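Local coordinates for protein glutathione S-transferase (Vibrio parahaemolyticus, PDB 7MIQ) that probably conjugates reduced glutathione to electrophilic compounds, as a Gtt2-class transferase with a thioredoxin-like domain and an all-helical domain, at residues Ile169-Ala174 / Pro187-Trp192. Residues are numbered along the deposited sequence; the frame is centred on the assembly and turned at random.
Sequences IFIGFA and PNIARW
Ile171 reaches Ile189 and Trp192 through its CG1-CD1 branch, CG1 lying opposite the carbonyl carbon about the first torsion (chi1 -68°) and directed toward 187-192. Ile189 has a similar first torsion but meets it with the other branch: the methyl CG2, turned away from its own backbone N, faces Ile171. The CD1 methyl of Ile171 rests 3.9 Å from CG2 of Ile189, and CG1 of Ile171 is equally close to that methyl. Trp192 approaches from one turn further along. With CG swung opposite its backbone N (chi1 159°), the indole extends its six-membered ring toward the first helix, and CZ3 comes within 3.9 Å of Ile171 CG1. CG1 of Ile171 meets this ring at its edge, near the ring plane, rather than over a face. A single side chain of 169-174 is thus met by two from successive turns of 187-192, and no hydrogen bond links the segments. The backbones stay well separated, CA of Ile171 and CA of Ile189 being 8.6 Å apart, and the two segments bury just 116 Å² between them. The indole's polar end is satisfied beyond this apolar contact: NE1 of Trp192 donates to OD1 of Asp164, near the start of the first helix, which ties the ring to helix 162-177 a second time and should limit its rotation. Within the helical C-terminal domain of the transferase, the contact joins helix 162-177 to helix 187-196. Helix 127-151 adds Leu142 against Ile171 and Leu149 against Trp192, while the short intervening helix 182-185 brings Phe183 onto Ile171 and Val182 onto Ile189.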
loop_
_atom_site.group_PDB
_atom_site.type_symbol
_atom_site.label_atom_id
_atom_site.label_comp_id
_atom_site.label_asym_id
_atom_site.label_seq_id
_atom_site.Cartn_x
_atom_site.Cartn_y
_atom_site.Cartn_z
ATOM N N ILE A 169 7.982 -1.956 -13.139
ATOM C CA ILE A 169 8.518 -0.643 -12.788
ATOM C C ILE A 169 9.613 -0.778 -11.735
ATOM O O ILE A 169 10.650 -0.104 -11.808
ATOM C CB ILE A 169 7.386 0.292 -12.314
ATOM C CG1 ILE A 169 6.396 0.562 -13.451
ATOM C CG2 ILE A 169 7.955 1.605 -11.774
ATOM C CD1 ILE A 169 7.010 1.268 -14.643
ATOM N N PHE A 170 9.406 -1.654 -10.745
ATOM C CA PHE A 170 10.411 -1.865 -9.703
ATOM C C PHE A 170 11.718 -2.382 -10.292
ATOM O O PHE A 170 12.797 -1.851 -10.000
ATOM C CB PHE A 170 9.866 -2.829 -8.640
ATOM C CG PHE A 170 10.934 -3.512 -7.817
ATOM C CD1 PHE A 170 11.863 -2.778 -7.094
ATOM C CD2 PHE A 170 10.996 -4.898 -7.758
ATOM C CE1 PHE A 170 12.842 -3.414 -6.340
ATOM C CE2 PHE A 170 11.968 -5.539 -7.008
ATOM C CZ PHE A 170 12.892 -4.796 -6.297
ATOM N N ILE A 171 11.645 -3.421 -11.127
ATOM C CA ILE A 171 12.866 -3.962 -11.720
ATOM C C ILE A 171 13.498 -2.947 -12.668
ATOM O O ILE A 171 14.730 -2.857 -12.757
ATOM C CB ILE A 171 12.571 -5.309 -12.413
ATOM C CG1 ILE A 171 12.221 -6.385 -11.376
ATOM C CG2 ILE A 171 13.752 -5.761 -13.272
ATOM C CD1 ILE A 171 13.262 -6.558 -10.271
ATOM N N GLY A 172 12.683 -2.154 -13.369
ATOM C CA GLY A 172 13.230 -1.054 -14.151
ATOM C C GLY A 172 14.030 -0.082 -13.304
ATOM O O GLY A 172 15.112 0.361 -13.703
ATOM N N PHE A 173 13.508 0.263 -12.124
ATOM C CA PHE A 173 14.262 1.075 -11.174
ATOM C C PHE A 173 15.605 0.432 -10.854
ATOM O O PHE A 173 16.656 1.079 -10.935
ATOM C CB PHE A 173 13.457 1.262 -9.885
ATOM C CG PHE A 173 12.819 2.614 -9.741
ATOM C CD1 PHE A 173 13.591 3.739 -9.514
ATOM C CD2 PHE A 173 11.440 2.751 -9.791
ATOM C CE1 PHE A 173 13.005 4.981 -9.369
ATOM C CE2 PHE A 173 10.847 3.994 -9.646
ATOM C CZ PHE A 173 11.634 5.109 -9.436
ATOM N N ALA A 174 15.584 -0.852 -10.486
ATOM C CA ALA A 174 16.795 -1.519 -10.016
ATOM C C ALA A 174 17.867 -1.567 -11.100
ATOM O O ALA A 174 19.042 -1.289 -10.832
ATOM C CB ALA A 174 16.454 -2.932 -9.540
ATOM N N PRO A 187 17.702 -15.444 -12.732
ATOM C CA PRO A 187 17.168 -15.859 -14.039
ATOM C C PRO A 187 15.656 -15.912 -14.090
ATOM O O PRO A 187 15.081 -15.740 -15.172
ATOM C CB PRO A 187 17.777 -17.257 -14.244
ATOM C CG PRO A 187 18.906 -17.350 -13.266
ATOM C CD PRO A 187 18.528 -16.489 -12.106
ATOM N N ASN A 188 14.994 -16.161 -12.960
ATOM C CA ASN A 188 13.538 -16.231 -12.963
ATOM C C ASN A 188 12.920 -14.842 -13.072
ATOM O O ASN A 188 11.910 -14.661 -13.759
ATOM C CB ASN A 188 13.058 -16.960 -11.710
ATOM C CG ASN A 188 13.578 -18.389 -11.644
ATOM O OD1 ASN A 188 14.388 -18.733 -10.782
ATOM N ND2 ASN A 188 13.125 -19.220 -12.570
ATOM N N ILE A 189 13.513 -13.847 -12.410
ATOM C CA ILE A 189 13.122 -12.465 -12.679
ATOM C C ILE A 189 13.365 -12.131 -14.145
ATOM O O ILE A 189 12.532 -11.497 -14.801
ATOM C CB ILE A 189 13.874 -11.495 -11.751
ATOM C CG1 ILE A 189 13.609 -11.833 -10.283
ATOM C CG2 ILE A 189 13.485 -10.047 -12.062
ATOM C CD1 ILE A 189 14.350 -10.930 -9.301
ATOM N N ALA A 190 14.505 -12.568 -14.683
ATOM C CA ALA A 190 14.822 -12.272 -16.075
ATOM C C ALA A 190 13.803 -12.912 -17.013
ATOM O O ALA A 190 13.287 -12.253 -17.924
ATOM C CB ALA A 190 16.240 -12.743 -16.398
ATOM N N ARG A 191 13.500 -14.196 -16.796
ATOM C CA ARG A 191 12.470 -14.884 -17.577
ATOM C C ARG A 191 11.154 -14.118 -17.547
ATOM O O ARG A 191 10.546 -13.852 -18.590
ATOM C CB ARG A 191 12.269 -16.303 -17.031
ATOM C CG ARG A 191 11.284 -17.198 -17.799
ATOM C CD ARG A 191 9.806 -16.983 -17.417
ATOM N NE ARG A 191 9.548 -17.110 -15.986
ATOM C CZ ARG A 191 8.428 -16.714 -15.394
ATOM N NH1 ARG A 191 7.445 -16.151 -16.078
ATOM N NH2 ARG A 191 8.293 -16.881 -14.079
ATOM N N TRP A 192 10.679 -13.801 -16.342
ATOM C CA TRP A 192 9.420 -13.080 -16.193
ATOM C C TRP A 192 9.497 -11.704 -16.844
ATOM O O TRP A 192 8.567 -11.287 -17.544
ATOM C CB TRP A 192 9.074 -12.977 -14.705
ATOM C CG TRP A 192 8.108 -11.881 -14.332
ATOM C CD1 TRP A 192 6.744 -11.955 -14.313
ATOM C CD2 TRP A 192 8.445 -10.557 -13.897
ATOM N NE1 TRP A 192 6.211 -10.751 -13.908
ATOM C CE2 TRP A 192 7.235 -9.879 -13.646
ATOM C CE3 TRP A 192 9.654 -9.880 -13.699
ATOM C CZ2 TRP A 192 7.200 -8.551 -13.213
ATOM C CZ3 TRP A 192 9.618 -8.565 -13.265
ATOM C CH2 TRP A 192 8.398 -7.915 -13.025
#